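Local coordinates for metal-bound toxin (Helicobacter pylori, PDB 4NRN), which probably acts as an RNA-cleaving toxin of a type II toxin-antitoxin system, of the RelE family and YafQ subfamily, and binds zinc, at residues Y28-N33 / P42-H47; E58-L61 / L65-V68. All blocks are in the same frame, centred on the assembly; numbering follows the deposited sequence.

Interaction 1: residues Y28-N33 / P42-H47; sequences YKVVGN and PKYKDH. With ZN (zinc ion), chain C.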
loop_
_atom_site.group_PDB
_atom_site.type_symbol
_atom_site.label_atom_id
_atom_site.label_comp_id
_atom_site.label_asym_id
_atom_site.label_seq_id
_atom_site.Cartn_x
_atom_site.Cartn_y
_atom_site.Cartn_z
ATOM N N TYR A 28 2.437 -5.377 7.530
ATOM C CA TYR A 28 2.743 -4.585 8.727
ATOM C C TYR A 28 4.100 -3.921 8.605
ATOM O O TYR A 28 4.284 -2.794 9.043
ATOM C CB TYR A 28 2.784 -5.439 10.001
ATOM C CG TYR A 28 1.599 -6.334 10.284
ATOM C CD1 TYR A 28 0.298 -5.941 9.983
ATOM C CD2 TYR A 28 1.784 -7.564 10.901
ATOM C CE1 TYR A 28 -0.789 -6.775 10.262
ATOM C CE2 TYR A 28 0.713 -8.399 11.182
ATOM C CZ TYR A 28 -0.568 -8.001 10.866
ATOM O OH TYR A 28 -1.622 -8.834 11.154
ATOM N N LYS A 29 5.056 -4.645 8.036
ATOM C CA LYS A 29 6.429 -4.178 7.954
ATOM C C LYS A 29 6.537 -3.018 6.970
ATOM O O LYS A 29 7.156 -1.997 7.269
ATOM C CB LYS A 29 7.351 -5.333 7.553
ATOM C CG LYS A 29 8.814 -4.959 7.412
ATOM C CD LYS A 29 9.713 -6.152 7.727
ATOM C CE LYS A 29 9.460 -7.329 6.795
ATOM N NZ LYS A 29 10.235 -7.206 5.532
ATOM N N VAL A 30 5.914 -3.171 5.805
ATOM C CA VAL A 30 5.892 -2.109 4.797
ATOM C C VAL A 30 5.064 -0.884 5.223
ATOM O O VAL A 30 5.516 0.255 5.088
ATOM C CB VAL A 30 5.394 -2.635 3.418
ATOM C CG1 VAL A 30 5.441 -1.521 2.367
ATOM C CG2 VAL A 30 6.224 -3.836 2.964
ATOM N N VAL A 31 3.852 -1.112 5.726
ATOM C CA VAL A 31 2.989 0.001 6.140
ATOM C C VAL A 31 3.578 0.768 7.320
ATOM O O VAL A 31 3.429 1.990 7.414
ATOM C CB VAL A 31 1.591 -0.482 6.526
ATOM C CG1 VAL A 31 0.820 0.644 7.214
ATOM C CG2 VAL A 31 0.849 -0.980 5.290
ATOM N N GLY A 32 4.246 0.041 8.217
ATOM C CA GLY A 32 4.940 0.651 9.335
ATOM C C GLY A 32 5.954 1.688 8.892
ATOM O O GLY A 32 5.879 2.846 9.312
ATOM N N ASN A 33 6.902 1.283 8.050
ATOM C CA ASN A 33 7.914 2.206 7.532
ATOM C C ASN A 33 7.305 3.390 6.813
ATOM O O ASN A 33 7.682 4.539 7.052
ATOM C CB ASN A 33 8.869 1.499 6.576
ATOM C CG ASN A 33 10.045 0.888 7.286
ATOM O OD1 ASN A 33 10.511 1.412 8.299
ATOM N ND2 ASN A 33 10.536 -0.228 6.762
ATOM N N PRO A 42 15.313 -2.413 -0.171
ATOM C CA PRO A 42 15.498 -2.351 -1.627
ATOM C C PRO A 42 14.445 -3.177 -2.362
ATOM O O PRO A 42 13.996 -2.807 -3.456
ATOM C CB PRO A 42 16.889 -2.966 -1.836
ATOM C CG PRO A 42 17.569 -2.869 -0.508
ATOM C CD PRO A 42 16.487 -2.984 0.515
ATOM N N LYS A 43 14.059 -4.288 -1.744
ATOM C CA LYS A 43 13.080 -5.202 -2.315
ATOM C C LYS A 43 11.834 -4.455 -2.772
ATOM O O LYS A 43 11.304 -4.701 -3.859
ATOM C CB LYS A 43 12.704 -6.267 -1.274
ATOM C CG LYS A 43 12.013 -7.497 -1.845
ATOM C CD LYS A 43 12.144 -8.698 -0.909
ATOM C CE LYS A 43 11.877 -10.013 -1.645
ATOM N NZ LYS A 43 12.280 -11.217 -0.856
ATOM N N TYR A 44 11.385 -3.523 -1.939
ATOM C CA TYR A 44 10.059 -2.947 -2.088
ATOM C C TYR A 44 10.063 -1.709 -2.977
ATOM O O TYR A 44 10.138 -0.583 -2.491
ATOM C CB TYR A 44 9.439 -2.661 -0.708
ATOM C CG TYR A 44 9.528 -3.846 0.244
ATOM C CD1 TYR A 44 9.152 -5.125 -0.166
ATOM C CD2 TYR A 44 9.992 -3.689 1.543
ATOM C CE1 TYR A 44 9.238 -6.208 0.689
ATOM C CE2 TYR A 44 10.079 -4.758 2.401
ATOM C CZ TYR A 44 9.703 -6.020 1.975
ATOM O OH TYR A 44 9.797 -7.096 2.840
ATOM N N LYS A 45 9.985 -1.942 -4.284
ATOM C CA LYS A 45 9.971 -0.873 -5.264
ATOM C C LYS A 45 8.803 0.085 -5.005
ATOM O O LYS A 45 7.665 -0.338 -4.763
ATOM C CB LYS A 45 9.958 -1.449 -6.684
ATOM C CG LYS A 45 11.301 -2.069 -7.086
ATOM C CD LYS A 45 11.204 -2.913 -8.353
ATOM C CE LYS A 45 12.532 -3.609 -8.662
ATOM N NZ LYS A 45 12.444 -4.588 -9.790
ATOM N N ASP A 46 9.112 1.379 -5.031
ATOM C CA ASP A 46 8.177 2.413 -4.607
ATOM C C ASP A 46 8.267 3.616 -5.530
ATOM O O ASP A 46 9.325 4.236 -5.657
ATOM C CB ASP A 46 8.509 2.852 -3.181
ATOM C CG ASP A 46 7.509 3.828 -2.634
ATOM O OD1 ASP A 46 6.364 3.409 -2.374
ATOM O OD2 ASP A 46 7.862 5.013 -2.457
ATOM N N HIS A 47 7.160 3.957 -6.171
ATOM C CA HIS A 47 7.154 5.111 -7.044
ATOM C C HIS A 47 5.744 5.678 -7.100
ATOM O O HIS A 47 4.788 5.018 -6.711
ATOM C CB HIS A 47 7.629 4.715 -8.446
ATOM C CG HIS A 47 6.819 3.620 -9.052
ATOM N ND1 HIS A 47 5.644 3.853 -9.733
ATOM C CD2 HIS A 47 6.983 2.277 -9.034
ATOM C CE1 HIS A 47 5.135 2.702 -10.134
ATOM N NE2 HIS A 47 5.926 1.731 -9.717
HETATM ZN ZN ZN C . 5.382 -0.450 -9.873
#
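Y44 meets K29 at its hydroxyl end and V30 on a ring face, and these three residues make up the whole direct contact between 28-33 and 42-47. Of the 137 Å² buried between the segments, Y44 contributes 67 Å², about half. V30 supplies the apolar part: its CG2 lies 4.0 Å from the centroid of the Y44 ring and 11° off the ring normal, so the methyl sits over the centre of the face, a CH-pi contact. That branch faces the ring because it is CG1 that stands anti to the backbone N (chi1 -177°), leaving CG2 beside that N. The opposite face is met near its rim by K43 CB, from the tyrosine's own segment. K29 comes in at the ring edge, in plane, and its NZ donates a hydrogen bond of 2.7 Å to Y44 OH. Its chain leaves the helix extended and then bends at chi3 and chi4, which carries the ammonium to the hydroxyl with the two side chains crossing at about a right angle.

In the fold, the contact ties helix 24-35 to the loop that leads into edge strand 46-48, and Y44 is the centre of an inverse gamma turn in that loop. V30 and Y44 both also touch C59 of strand 56-60, so the helix packs on the sheet beside this loop. Beyond the turn, D46 forms a salt bridge with R57 and a hydrogen bond with Y69, while H47 NE2 binds zinc at 2.2 Å together with E58 and H60.

Interaction 2: residues E58-L61 / L65-V68; sequences ECHL and LLLV. With ZN (zinc ion), chain C.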
loop_
_atom_site.group_PDB
_atom_site.type_symbol
_atom_site.label_atom_id
_atom_site.label_comp_id
_atom_site.label_asym_id
_atom_site.label_seq_id
_atom_site.Cartn_x
_atom_site.Cartn_y
_atom_site.Cartn_z
ATOM N N GLU A 58 2.849 3.666 -5.380
ATOM C CA GLU A 58 2.741 2.251 -5.644
ATOM C C GLU A 58 3.946 1.549 -5.041
ATOM O O GLU A 58 5.088 1.843 -5.392
ATOM C CB GLU A 58 2.701 2.037 -7.156
ATOM C CG GLU A 58 2.153 0.711 -7.598
ATOM C CD GLU A 58 2.109 0.615 -9.108
ATOM O OE1 GLU A 58 0.999 0.675 -9.680
ATOM O OE2 GLU A 58 3.186 0.501 -9.729
ATOM N N CYS A 59 3.683 0.626 -4.126
ATOM C CA CYS A 59 4.741 -0.127 -3.475
ATOM C C CYS A 59 4.646 -1.588 -3.874
ATOM O O CYS A 59 3.563 -2.169 -3.880
ATOM C CB CYS A 59 4.651 -0.005 -1.946
ATOM S SG CYS A 59 6.104 -0.676 -1.165
ATOM N N HIS A 60 5.786 -2.172 -4.213
ATOM C CA HIS A 60 5.839 -3.570 -4.598
ATOM C C HIS A 60 6.120 -4.456 -3.382
ATOM O O HIS A 60 7.270 -4.617 -2.987
ATOM C CB HIS A 60 6.899 -3.760 -5.683
ATOM C CG HIS A 60 6.493 -3.213 -7.015
ATOM N ND1 HIS A 60 6.222 -4.019 -8.103
ATOM C CD2 HIS A 60 6.286 -1.943 -7.436
ATOM C CE1 HIS A 60 5.878 -3.270 -9.133
ATOM N NE2 HIS A 60 5.908 -2.005 -8.754
ATOM N N LEU A 61 5.062 -5.005 -2.781
ATOM C CA LEU A 61 5.195 -5.931 -1.657
ATOM C C LEU A 61 5.784 -7.245 -2.163
ATOM O O LEU A 61 6.541 -7.937 -1.469
ATOM C CB LEU A 61 3.836 -6.171 -0.997
ATOM C CG LEU A 61 3.448 -5.225 0.141
ATOM C CD1 LEU A 61 3.533 -3.796 -0.332
ATOM C CD2 LEU A 61 2.058 -5.549 0.684
ATOM N N LEU A 65 2.528 -7.932 -6.360
ATOM C CA LEU A 65 1.522 -7.627 -5.338
ATOM C C LEU A 65 1.746 -6.193 -4.871
ATOM O O LEU A 65 2.672 -5.911 -4.106
ATOM C CB LEU A 65 1.591 -8.575 -4.139
ATOM C CG LEU A 65 0.727 -8.120 -2.949
ATOM C CD1 LEU A 65 -0.754 -8.345 -3.215
ATOM C CD2 LEU A 65 1.138 -8.812 -1.655
ATOM N N LEU A 66 0.882 -5.301 -5.343
ATOM C CA LEU A 66 1.030 -3.860 -5.169
ATOM C C LEU A 66 0.208 -3.294 -4.008
ATOM O O LEU A 66 -0.954 -3.659 -3.803
ATOM C CB LEU A 66 0.640 -3.152 -6.474
ATOM C CG LEU A 66 1.191 -3.827 -7.737
ATOM C CD1 LEU A 66 0.671 -3.164 -9.018
ATOM C CD2 LEU A 66 2.727 -3.865 -7.702
ATOM N N LEU A 67 0.835 -2.409 -3.242
ATOM C CA LEU A 67 0.143 -1.615 -2.237
ATOM C C LEU A 67 0.014 -0.218 -2.813
ATOM O O LEU A 67 1.014 0.500 -2.924
ATOM C CB LEU A 67 0.979 -1.539 -0.960
ATOM C CG LEU A 67 0.384 -1.076 0.379
ATOM C CD1 LEU A 67 1.512 -0.552 1.270
ATOM C CD2 LEU A 67 -0.715 -0.036 0.245
ATOM N N VAL A 68 -1.196 0.166 -3.201
ATOM C CA VAL A 68 -1.417 1.526 -3.670
ATOM C C VAL A 68 -1.849 2.371 -2.485
ATOM O O VAL A 68 -2.822 2.050 -1.800
ATOM C CB VAL A 68 -2.445 1.589 -4.808
ATOM C CG1 VAL A 68 -2.665 3.030 -5.238
ATOM C CG2 VAL A 68 -1.966 0.749 -5.988
HETATM ZN ZN ZN C . 5.382 -0.450 -9.873
#
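L66 packs against H60 and E58, two of the three ligands of one zinc, and each of its outer atoms has a distinct partner. L66 CB is 4.0 Å from C59 O, the carbonyl oxygen that also takes a CA-H...O contact from L66 CA. With chi1 at -43°, CG stands anti to the carbonyl carbon, and beyond it the two methyls part. L66 CD2 lies 3.6 Å from the centroid of the H60 ring and 16° off the normal, a CH-pi contact over one face, displaced toward the CE1-ND1 rim. The two side chains run side by side in the same direction. L66 CD1 turns to the glutamate and approaches E58 OE1 at 3.9 Å. E58 OE2 binds this zinc; E58 also ligates a second zinc, with H86.

These residues belong to an antiparallel beta hairpin of strands 56-60 and 65-72. Within these segments C59 and L67 form a hydrogen-bonded pair, joined by C59 N to L67 O and by L67 N to C59 O, the latter at 2.8 Å, nearly straight (170°) and in the carbonyl plane. E58-V68 and H60-L66 are the flanking non-hydrogen-bonded pairs, which puts E58 and H60, co-ligands of H47 from strand 46-48, on the same face. H60 NE2 binds the zinc at 2.0 Å; its ND1 is hydrogen-bonded to P63 O, which would fix the ring's rotation. L66 also touches H86, the predicted proton donor. On the face of C59 and L67, L61 CD1 presses on L67 CB at 3.5 Å, a tight carbon pair, and L61 and L67 continue into the core against helix 24-35 and strand 77-84.

Overall arrangement
Interaction 1 closes before interaction 2 opens along the chain, and their centres lie 8 Å apart in the same small fold. They share one mixed sheet, in which strand 46-48, at the edge, pairs with strand 56-60, which in turn pairs with strand 65-72. Probable backbone hydrogen bonds from H60 N to K45 O and from E58 N to H47 O, each 2.7 Å, join the two directly, and Y44 CD1 packs 3.4 Å from H60 O. Helix 24-35 lies against the face that carries C59. One zinc takes ligands from both, H47 from 42-47 and E58 and H60 from 58-61, so the pairing of strands 46-48 and 56-60 brings them together; E58 also serves the second zinc.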